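Local coordinates for alpha-1,3-glucanase (Paenibacillus glycanilyticus, PDB 6K0P), which hydrolyses alpha-1,3-glucan, acting as a glycoside hydrolase of family 87, here as a catalytic domain with bound nigerose, at residues 118-123 with 131-136; 197-202 with 210-215; 237-242 with 298-303; 452-457 with 521-526. The protein carries 1 engineered substitution. All blocks are in the same frame, centred on the assembly; numbering follows the deposited sequence. Where two conformers were deposited one is given.

Contact 1: 118-123 with 131-136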
# COMPACT_ATOMS: atom_id res chain seq x y z
N GLY A 118 -12.53 7.38 -11.27
CA GLY A 118 -12.43 6.00 -11.73
C GLY A 118 -11.28 5.76 -12.68
O GLY A 118 -10.85 4.61 -12.85
N ARG A 119 -10.75 6.82 -13.29
CA ARG A 119 -9.60 6.73 -14.17
C ARG A 119 -8.27 6.92 -13.46
O ARG A 119 -7.23 6.83 -14.12
CB ARG A 119 -9.71 7.76 -15.30
CG ARG A 119 -10.92 7.58 -16.21
CD ARG A 119 -10.92 6.21 -16.84
NE ARG A 119 -9.74 5.99 -17.69
CZ ARG A 119 -9.39 4.80 -18.19
NH1 ARG A 119 -10.12 3.72 -17.94
NH2 ARG A 119 -8.32 4.70 -18.96
N LEU A 120 -8.26 7.19 -12.15
CA LEU A 120 -7.01 7.44 -11.46
C LEU A 120 -6.05 6.27 -11.66
O LEU A 120 -6.38 5.12 -11.35
CB LEU A 120 -7.26 7.61 -9.96
CG LEU A 120 -7.66 8.96 -9.39
CD1 LEU A 120 -7.85 8.80 -7.89
CD2 LEU A 120 -6.61 10.01 -9.71
N GLY A 121 -4.85 6.58 -12.15
CA GLY A 121 -3.80 5.61 -12.38
C GLY A 121 -3.72 5.09 -13.80
O GLY A 121 -2.67 4.55 -14.18
N TYR A 122 -4.79 5.24 -14.59
CA TYR A 122 -4.85 4.63 -15.91
C TYR A 122 -4.27 5.50 -17.02
O TYR A 122 -3.83 4.95 -18.04
CB TYR A 122 -6.30 4.33 -16.30
CG TYR A 122 -6.90 3.10 -15.64
CD1 TYR A 122 -6.69 1.83 -16.15
CD2 TYR A 122 -7.70 3.23 -14.51
CE1 TYR A 122 -7.25 0.71 -15.55
CE2 TYR A 122 -8.26 2.13 -13.90
CZ TYR A 122 -8.04 0.87 -14.42
OH TYR A 122 -8.62 -0.21 -13.81
N ASP A 123 -4.27 6.82 -16.86
CA ASP A 123 -4.02 7.73 -17.98
C ASP A 123 -2.80 8.60 -17.68
O ASP A 123 -2.86 9.49 -16.83
CB ASP A 123 -5.27 8.56 -18.27
CG ASP A 123 -6.49 7.67 -18.55
OD1 ASP A 123 -6.31 6.61 -19.19
OD2 ASP A 123 -7.61 8.02 -18.12
N THR A 131 -6.68 17.18 -14.73
CA THR A 131 -5.92 17.51 -13.54
C THR A 131 -4.88 16.42 -13.31
O THR A 131 -5.14 15.23 -13.55
CB THR A 131 -6.87 17.58 -12.34
OG1 THR A 131 -7.80 18.66 -12.53
CG2 THR A 131 -6.11 17.80 -11.03
N ALA A 132 -3.70 16.82 -12.83
CA ALA A 132 -2.65 15.88 -12.46
C ALA A 132 -2.88 15.36 -11.04
O ALA A 132 -3.13 16.14 -10.12
CB ALA A 132 -1.29 16.56 -12.52
N TYR A 133 -2.74 14.05 -10.88
CA TYR A 133 -2.81 13.36 -9.59
C TYR A 133 -1.56 12.50 -9.47
O TYR A 133 -0.77 12.38 -10.41
CB TYR A 133 -4.05 12.47 -9.52
CG TYR A 133 -5.36 13.22 -9.67
CD1 TYR A 133 -5.91 13.45 -10.92
CD2 TYR A 133 -6.03 13.69 -8.55
CE1 TYR A 133 -7.11 14.15 -11.05
CE2 TYR A 133 -7.24 14.39 -8.67
CZ TYR A 133 -7.76 14.61 -9.93
OH TYR A 133 -8.95 15.30 -10.05
N TRP A 134 -1.39 11.87 -8.31
CA TRP A 134 -0.27 10.94 -8.08
C TRP A 134 1.07 11.65 -8.33
O TRP A 134 1.88 11.25 -9.17
CB TRP A 134 -0.40 9.67 -8.92
CG TRP A 134 -1.58 8.81 -8.60
CD1 TRP A 134 -2.72 9.16 -7.91
CD2 TRP A 134 -1.74 7.43 -8.95
NE1 TRP A 134 -3.58 8.07 -7.84
CE2 TRP A 134 -2.99 7.00 -8.47
CE3 TRP A 134 -0.94 6.52 -9.65
CZ2 TRP A 134 -3.46 5.70 -8.64
CZ3 TRP A 134 -1.40 5.22 -9.81
CH2 TRP A 134 -2.65 4.83 -9.31
N LEU A 135 1.27 12.72 -7.57
CA LEU A 135 2.30 13.71 -7.85
C LEU A 135 3.66 13.35 -7.28
O LEU A 135 4.67 13.88 -7.76
CB LEU A 135 1.88 15.06 -7.27
CG LEU A 135 0.50 15.56 -7.71
CD1 LEU A 135 0.07 16.73 -6.83
CD2 LEU A 135 0.55 15.98 -9.17
N TYR A 136 3.71 12.49 -6.27
CA TYR A 136 4.95 12.16 -5.57
C TYR A 136 5.63 10.94 -6.17
O TYR A 136 4.99 10.05 -6.73
CB TYR A 136 4.69 11.96 -4.07
CG TYR A 136 4.51 13.28 -3.38
CD1 TYR A 136 5.62 13.98 -2.91
CD2 TYR A 136 3.26 13.88 -3.26
CE1 TYR A 136 5.49 15.23 -2.32
CE2 TYR A 136 3.12 15.13 -2.66
CZ TYR A 136 4.24 15.79 -2.19
OH TYR A 136 4.13 17.03 -1.60
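L120 and G121 rest on two successive aromatic residues, Y133, the last residue of strand 131-133, and W134 just after it. The strand pairs antiparallel with strand 110-112; the long loop joining the two folds back over the pair, and the contact is made by CH-pi packing. One methyl of the leucine does most of the work: CD2 of L120 comes within 3.4 Å of CG of Y133 and lies over one face of the phenol ring, toward its attached end, the two side chains crossing at about a right angle. Next along the chain, CA of G121 sits over the six-membered ring of W134, 3.4 Å from CH2 and 23° off the ring normal. With no CB between them, the glycine backbone, set at a positive phi of 96°, presses directly on the indole face. The left-handed backbone of W134 probably explains why two successive side chains both point toward the loop. Further out, E48 accepts hydrogen bonds from the backbone N of W134 and of L135, while R385 binds the carbonyl oxygens of G118 and L120. The loop is also braced within itself: R119 grips D123 side-on, NE to OD2 at 3.0 Å and NH2 to OD1 at 2.8 Å, both carboxylate oxygens being met on their syn sides.

Contact 2: 197-202 with 210-215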
# COMPACT_ATOMS: atom_id res chain seq x y z
N ASP A 197 17.70 -16.41 -17.47
CA ASP A 197 17.15 -17.59 -18.14
C ASP A 197 18.21 -18.67 -18.34
O ASP A 197 17.92 -19.86 -18.19
CB ASP A 197 16.54 -17.21 -19.49
CG ASP A 197 15.03 -16.95 -19.41
OD1 ASP A 197 14.34 -17.56 -18.56
OD2 ASP A 197 14.54 -16.18 -20.26
N GLN A 198 19.44 -18.28 -18.70
CA GLN A 198 20.50 -19.27 -18.90
C GLN A 198 20.89 -19.94 -17.60
O GLN A 198 21.14 -21.16 -17.56
CB GLN A 198 21.70 -18.62 -19.59
CG GLN A 198 21.43 -18.21 -21.03
CD GLN A 198 22.57 -17.44 -21.65
OE1 GLN A 198 23.20 -16.60 -21.00
NE2 GLN A 198 22.85 -17.71 -22.92
N ALA A 199 20.97 -19.17 -16.51
CA ALA A 199 21.26 -19.76 -15.20
C ALA A 199 20.17 -20.74 -14.79
O ALA A 199 20.47 -21.81 -14.24
CB ALA A 199 21.43 -18.65 -14.16
N LEU A 200 18.91 -20.40 -15.06
CA LEU A 200 17.80 -21.29 -14.70
C LEU A 200 17.82 -22.57 -15.52
O LEU A 200 17.51 -23.64 -15.01
CB LEU A 200 16.46 -20.56 -14.86
CG LEU A 200 16.15 -19.59 -13.72
CD1 LEU A 200 14.99 -18.70 -14.12
CD2 LEU A 200 15.82 -20.32 -12.43
N THR A 201 18.19 -22.48 -16.80
CA THR A 201 18.32 -23.69 -17.61
C THR A 201 19.40 -24.61 -17.04
O THR A 201 19.19 -25.82 -16.91
CB THR A 201 18.62 -23.32 -19.06
OG1 THR A 201 17.50 -22.61 -19.61
CG2 THR A 201 18.86 -24.58 -19.90
N GLU A 202 20.55 -24.04 -16.68
CA GLU A 202 21.60 -24.83 -16.06
C GLU A 202 21.12 -25.45 -14.75
O GLU A 202 21.43 -26.61 -14.45
CB GLU A 202 22.83 -23.95 -15.84
CG GLU A 202 24.05 -24.68 -15.33
CD GLU A 202 25.25 -23.77 -15.16
OE1 GLU A 202 25.34 -22.75 -15.89
OE2 GLU A 202 26.08 -24.07 -14.27
N LYS A 210 20.44 -26.09 -6.31
CA LYS A 210 19.28 -25.63 -5.56
C LYS A 210 18.57 -24.46 -6.22
O LYS A 210 17.40 -24.21 -5.92
CB LYS A 210 19.70 -25.19 -4.16
CG LYS A 210 20.25 -26.31 -3.29
CD LYS A 210 19.90 -26.03 -1.84
CE LYS A 210 21.10 -26.22 -0.93
NZ LYS A 210 21.06 -25.27 0.22
N GLY A 211 19.27 -23.72 -7.08
CA GLY A 211 18.66 -22.55 -7.70
C GLY A 211 19.70 -21.69 -8.37
O GLY A 211 20.72 -22.20 -8.87
N ILE A 212 19.43 -20.39 -8.39
CA ILE A 212 20.33 -19.42 -8.99
C ILE A 212 20.63 -18.31 -8.00
O ILE A 212 19.85 -18.04 -7.08
CB ILE A 212 19.79 -18.83 -10.31
CG1 ILE A 212 18.56 -17.94 -10.07
CG2 ILE A 212 19.49 -19.94 -11.31
CD1 ILE A 212 18.17 -17.08 -11.29
N TYR A 213 21.78 -17.68 -8.19
CA TYR A 213 22.19 -16.51 -7.43
C TYR A 213 22.32 -15.35 -8.40
O TYR A 213 22.94 -15.49 -9.46
CB TYR A 213 23.54 -16.76 -6.75
CG TYR A 213 24.14 -15.53 -6.11
CD1 TYR A 213 23.58 -14.98 -4.96
CD2 TYR A 213 25.28 -14.93 -6.65
CE1 TYR A 213 24.15 -13.85 -4.37
CE2 TYR A 213 25.85 -13.82 -6.05
CZ TYR A 213 25.28 -13.28 -4.92
OH TYR A 213 25.86 -12.17 -4.35
N ILE A 214 21.73 -14.21 -8.03
CA ILE A 214 21.80 -13.02 -8.86
C ILE A 214 22.64 -11.99 -8.11
O ILE A 214 22.21 -11.47 -7.07
CB ILE A 214 20.41 -12.47 -9.20
CG1 ILE A 214 19.51 -13.60 -9.69
CG2 ILE A 214 20.53 -11.38 -10.26
CD1 ILE A 214 18.09 -13.15 -10.13
N PRO A 215 23.85 -11.68 -8.59
CA PRO A 215 24.76 -10.83 -7.83
C PRO A 215 24.28 -9.39 -7.77
O PRO A 215 23.31 -8.99 -8.41
CB PRO A 215 26.07 -10.90 -8.63
CG PRO A 215 25.92 -12.04 -9.57
CD PRO A 215 24.45 -12.21 -9.82
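I212 meets A199 and L200 on the face of helix 196-204 that turns to strand 211-214. The strand begins at G211, whose backbone pairs with V188 of strand 187-189. At I212 the side chain turns to the helix, where CG2 meets both helical residues and CD1 meets L200. CG2 lies 3.7 Å from CB of A199 and 3.6 Å from the carbonyl O of A199, so the methyl lies against backbone as well as side chain; it also comes 3.9 Å from CD2 of L200. The other branch ends in CD1, which reaches CG of L200 at 4.0 Å; L200 in turn touches I225 and L227 of strand 224-227. This fork follows from chi1 of 68°, which places CG1 between the backbone N and the carbonyl carbon and CG2 anti to the carbonyl carbon. The CA atoms of A199 and I212, 6.3 Å apart, are the closest pair. Y213 then points the opposite way, its hydroxyl bonded to the carbonyl O of Q179, and I214 packs on I234 of strand 233-236. An apolar helix face laid over parallel strands 187-189 and 211-214 marks a beta-alpha-beta crossover, consistent with the helix that caps the N-terminal end of a pectate-lyase-like beta-helix.

Contact 3: 237-242 with 298-303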
# COMPACT_ATOMS: atom_id res chain seq x y z
N ALA A 237 21.61 -10.54 -3.63
CA ALA A 237 22.60 -10.03 -2.69
C ALA A 237 21.99 -9.09 -1.65
O ALA A 237 22.71 -8.60 -0.78
CB ALA A 237 23.71 -9.28 -3.45
N GLY A 238 20.68 -8.85 -1.73
CA GLY A 238 20.01 -7.86 -0.93
C GLY A 238 19.31 -6.87 -1.84
O GLY A 238 19.80 -6.58 -2.94
N PRO A 239 18.16 -6.34 -1.41
CA PRO A 239 17.37 -5.50 -2.33
C PRO A 239 18.03 -4.19 -2.72
O PRO A 239 17.71 -3.66 -3.80
CB PRO A 239 16.05 -5.28 -1.56
CG PRO A 239 16.37 -5.54 -0.13
CD PRO A 239 17.46 -6.61 -0.14
N TRP A 240 18.92 -3.63 -1.90
CA TRP A 240 19.67 -2.45 -2.32
C TRP A 240 20.75 -2.76 -3.34
O TRP A 240 21.30 -1.83 -3.94
CB TRP A 240 20.31 -1.77 -1.10
CG TRP A 240 19.41 -0.80 -0.39
CD1 TRP A 240 18.59 -1.06 0.68
CD2 TRP A 240 19.21 0.59 -0.71
NE1 TRP A 240 17.92 0.09 1.06
CE2 TRP A 240 18.28 1.11 0.22
CE3 TRP A 240 19.74 1.45 -1.69
CZ2 TRP A 240 17.86 2.44 0.20
CZ3 TRP A 240 19.32 2.77 -1.70
CH2 TRP A 240 18.40 3.26 -0.77
N TYR A 241 21.07 -4.04 -3.56
CA TYR A 241 22.20 -4.41 -4.40
C TYR A 241 21.80 -5.13 -5.68
O TYR A 241 22.26 -4.75 -6.76
CB TYR A 241 23.18 -5.28 -3.61
CG TYR A 241 23.73 -4.59 -2.39
CD1 TYR A 241 24.60 -3.52 -2.52
CD2 TYR A 241 23.36 -5.00 -1.12
CE1 TYR A 241 25.10 -2.87 -1.39
CE2 TYR A 241 23.85 -4.36 0.00
CZ TYR A 241 24.72 -3.30 -0.15
OH TYR A 241 25.21 -2.67 0.98
N THR A 242 20.98 -6.18 -5.59
CA THR A 242 20.55 -6.91 -6.78
C THR A 242 19.29 -6.23 -7.30
O THR A 242 18.25 -6.26 -6.62
CB THR A 242 20.24 -8.36 -6.43
OG1 THR A 242 21.45 -9.00 -5.98
CG2 THR A 242 19.69 -9.11 -7.65
N VAL A 298 8.18 -15.62 -0.88
CA VAL A 298 8.69 -14.39 -1.47
C VAL A 298 9.11 -13.52 -0.30
O VAL A 298 8.27 -13.09 0.50
CB VAL A 298 7.62 -13.69 -2.32
CG1 VAL A 298 8.12 -12.34 -2.82
CG2 VAL A 298 7.21 -14.60 -3.49
N GLN A 299 10.42 -13.29 -0.16
CA GLN A 299 10.94 -12.73 1.09
C GLN A 299 11.99 -11.67 0.84
O GLN A 299 12.92 -11.87 0.07
CB GLN A 299 11.53 -13.83 1.97
CG GLN A 299 11.96 -13.33 3.34
CD GLN A 299 12.06 -14.45 4.36
OE1 GLN A 299 11.44 -15.51 4.21
NE2 GLN A 299 12.84 -14.22 5.41
N ASN A 300 11.86 -10.54 1.55
CA ASN A 300 12.87 -9.47 1.48
C ASN A 300 13.12 -9.02 0.04
O ASN A 300 14.26 -8.86 -0.40
CB ASN A 300 14.17 -9.89 2.17
CG ASN A 300 15.18 -8.75 2.31
OD1 ASN A 300 14.80 -7.58 2.53
ND2 ASN A 300 16.46 -9.08 2.19
N ILE A 301 12.04 -8.84 -0.72
CA ILE A 301 12.15 -8.21 -2.03
C ILE A 301 11.49 -6.84 -1.99
O ILE A 301 10.59 -6.56 -1.18
CB ILE A 301 11.67 -9.07 -3.22
CG1 ILE A 301 10.16 -9.15 -3.28
CG2 ILE A 301 12.31 -10.48 -3.18
CD1 ILE A 301 9.68 -9.69 -4.63
N TRP A 302 11.98 -5.95 -2.85
CA TRP A 302 11.54 -4.57 -2.96
C TRP A 302 11.13 -4.37 -4.41
O TRP A 302 11.95 -4.54 -5.31
CB TRP A 302 12.71 -3.67 -2.55
CG TRP A 302 12.62 -2.18 -2.78
CD1 TRP A 302 11.59 -1.46 -3.33
CD2 TRP A 302 13.64 -1.23 -2.44
NE1 TRP A 302 11.92 -0.11 -3.36
CE2 TRP A 302 13.18 0.04 -2.83
CE3 TRP A 302 14.91 -1.35 -1.86
CZ2 TRP A 302 13.94 1.19 -2.64
CZ3 TRP A 302 15.66 -0.20 -1.68
CH2 TRP A 302 15.18 1.05 -2.07
N VAL A 303 9.85 -4.08 -4.65
CA VAL A 303 9.29 -4.02 -5.99
C VAL A 303 8.61 -2.67 -6.19
O VAL A 303 7.87 -2.21 -5.30
CB VAL A 303 8.28 -5.18 -6.20
CG1 VAL A 303 7.66 -5.13 -7.56
CG2 VAL A 303 8.97 -6.51 -5.97
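W302 drives the edge of its indole into the face of W240, an edge-to-face (T-shaped) pair between a loop and strand 297-304 of the parallel beta-helix. The planes stand at 73°, with the six-membered ring of W302 centred 4.9 Å from the five-membered ring of W240. CZ3 of W302 leads, reaching CE2 of W240 at 3.5 Å, and CH2 follows alongside over the benzo half. W302 extends this far because its CG is anti to the backbone N (chi1 170°). At the root of the same side chain, CB of P239 packs 3.8 Å from CB of W302, near the indole plane. P239 also meets N300; the two side chains cross at about a right angle, CD of P239 lying 3.5 Å from ND2 of N300. Polar ends are tied outside the pair: N300 ND2 to D270, W302 NE1 to E304 and W240 NE1 to E173, the last fastening the loop to the D1 region. W240 also packs on Q140, a residue of a glycan pocket. The loop itself is pinned by A237 N, bonded to OG1 of T242 at 2.8 Å.

Contact 4: 452-457 with 521-526. With SO4 (sulfate ion), chain I.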
# COMPACT_ATOMS: atom_id res chain seq x y z
N ALA A 452 -28.31 12.15 -2.20
CA ALA A 452 -27.90 11.55 -0.95
C ALA A 452 -28.37 12.36 0.25
O ALA A 452 -28.55 13.59 0.19
CB ALA A 452 -26.37 11.44 -0.89
N ASP A 453 -28.54 11.66 1.37
CA ASP A 453 -28.66 12.27 2.68
C ASP A 453 -27.27 12.65 3.18
O ASP A 453 -26.27 12.09 2.73
CB ASP A 453 -29.29 11.25 3.64
CG ASP A 453 -29.25 11.70 5.08
OD1 ASP A 453 -30.00 12.64 5.44
OD2 ASP A 453 -28.48 11.13 5.88
N ASP A 454 -27.22 13.60 4.11
CA ASP A 454 -25.97 13.99 4.75
C ASP A 454 -24.93 14.36 3.69
O ASP A 454 -23.82 13.82 3.66
CB ASP A 454 -25.48 12.89 5.70
CG ASP A 454 -24.29 13.31 6.55
OD1 ASP A 454 -24.31 14.41 7.14
OD2 ASP A 454 -23.33 12.51 6.65
N LYS A 455 -25.32 15.25 2.79
CA LYS A 455 -24.53 15.54 1.60
C LYS A 455 -23.61 16.71 1.87
O LYS A 455 -24.04 17.76 2.36
CB LYS A 455 -25.44 15.85 0.41
CG LYS A 455 -24.72 15.84 -0.93
CD LYS A 455 -25.71 15.93 -2.08
CE LYS A 455 -25.02 16.23 -3.39
NZ LYS A 455 -24.23 15.08 -3.89
N ILE A 456 -22.33 16.53 1.54
CA ILE A 456 -21.33 17.57 1.72
C ILE A 456 -20.57 17.90 0.45
O ILE A 456 -19.91 18.95 0.41
CB ILE A 456 -20.34 17.25 2.87
CG1 ILE A 456 -19.69 15.89 2.62
CG2 ILE A 456 -21.06 17.24 4.20
CD1 ILE A 456 -18.69 15.49 3.70
N ASN A 457 -20.64 17.06 -0.57
CA ASN A 457 -19.95 17.28 -1.84
C ASN A 457 -20.54 16.31 -2.86
O ASN A 457 -21.51 15.60 -2.58
CB ASN A 457 -18.43 17.18 -1.69
CG ASN A 457 -17.96 15.82 -1.18
OD1 ASN A 457 -18.59 14.79 -1.45
ND2 ASN A 457 -16.85 15.81 -0.46
N GLY A 521 -17.89 10.29 14.76
CA GLY A 521 -17.18 9.09 15.14
C GLY A 521 -17.69 7.87 14.40
O GLY A 521 -16.92 7.09 13.84
N ILE A 522 -19.01 7.69 14.39
CA ILE A 522 -19.67 6.56 13.74
C ILE A 522 -20.76 7.12 12.84
O ILE A 522 -21.53 7.99 13.26
CB ILE A 522 -20.28 5.61 14.79
CG1 ILE A 522 -19.17 5.04 15.68
CG2 ILE A 522 -21.10 4.50 14.11
CD1 ILE A 522 -19.67 4.41 16.95
N LYS A 523 -20.82 6.64 11.60
CA LYS A 523 -21.91 6.99 10.69
C LYS A 523 -22.63 5.71 10.27
O LYS A 523 -22.01 4.78 9.75
CB LYS A 523 -21.42 7.73 9.45
CG LYS A 523 -22.57 8.03 8.48
CD LYS A 523 -22.17 9.02 7.40
CE LYS A 523 -23.30 9.22 6.39
NZ LYS A 523 -22.93 10.17 5.29
N LEU A 524 -23.94 5.68 10.53
CA LEU A 524 -24.82 4.70 9.90
C LEU A 524 -25.38 5.37 8.65
O LEU A 524 -26.12 6.35 8.75
CB LEU A 524 -25.92 4.29 10.88
CG LEU A 524 -25.50 3.90 12.30
CD1 LEU A 524 -26.72 3.47 13.14
CD2 LEU A 524 -24.44 2.80 12.32
N VAL A 525 -24.98 4.89 7.48
CA VAL A 525 -25.37 5.54 6.24
C VAL A 525 -26.87 5.36 6.04
O VAL A 525 -27.38 4.24 6.03
CB VAL A 525 -24.57 4.98 5.05
CG1 VAL A 525 -24.99 5.67 3.74
CG2 VAL A 525 -23.07 5.15 5.30
N VAL A 526 -27.58 6.48 5.89
CA VAL A 526 -29.04 6.47 5.76
C VAL A 526 -29.47 6.43 4.31
O VAL A 526 -30.40 5.70 3.94
CB VAL A 526 -29.61 7.70 6.50
CG1 VAL A 526 -31.12 7.80 6.28
CG2 VAL A 526 -29.30 7.62 7.97
S SO4 I . -28.44 16.98 4.49
O1 SO4 I . -27.85 16.87 3.15
O2 SO4 I . -29.52 17.98 4.49
O3 SO4 I . -28.99 15.69 4.91
O4 SO4 I . -27.42 17.40 5.45
O HOH W 1 -26.78 9.13 4.94
O HOH W 2 -24.76 9.92 3.19
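A buried lysine that leaves a beta-helix turn to meet a loop with two successive aspartates, D453 and D454, is the centre of this contact, made of one salt bridge and two water bridges. K523 stands fully extended, all four torsions near 180°, and carries NZ to OD2 of D454 at 2.7 Å, the two side chains arriving from opposite directions. The lysine uses the anti lone pair of OD2. The second oxygen, OD1, is held by R519 in another salt bridge and by the hydroxyl of Y520, so the carboxylate is fixed at both ends and its negative charge is probably stabilised. Water adds a further link: one molecule donates to the carbonyl O of D453 and accepts from NZ of K523 at 2.8 Å. A second donates to OD2 of D453 at 2.8 Å and accepts from N of V526, while the same OD2 lies 3.7 Å from CB of V526 and is also bonded to the hydroxyl of Y555. Away from the lysine, the backbone N atoms of D454 and K455 bind O3 and O1 of a sulfate, probably from the crystallisation liquor. The salt bridge and the waters fasten the loop between strands 437-446 and 460-462 to strand 520-524 and to V526 just beyond it; this strand lies between its parallel neighbours 490-496 and 554-555, K523 packing on F490 and Y555.

From the N terminus, contact 1 comes first, closing the short loop between strands 110-112 and 131-133 in the D1 region. Contact 2 follows with another short closure, from helix 196-204 to strand 211-214. Contacts 3 and 4 span more chain, with 55 and 63 residues between their segments, and join loops to later strands of the beta-helix. All four run in series; none nests within or crosses another. Contacts 2 and 3 touch, OG1 of T242 lying 2.8 Å from O of I214, whereas contact 4 lies on the opposite side of the chain's centre, its centre 44 Å from that of contact 3. Contact 1 stands apart from the others, its nearest atoms about 12 Å from contact 4.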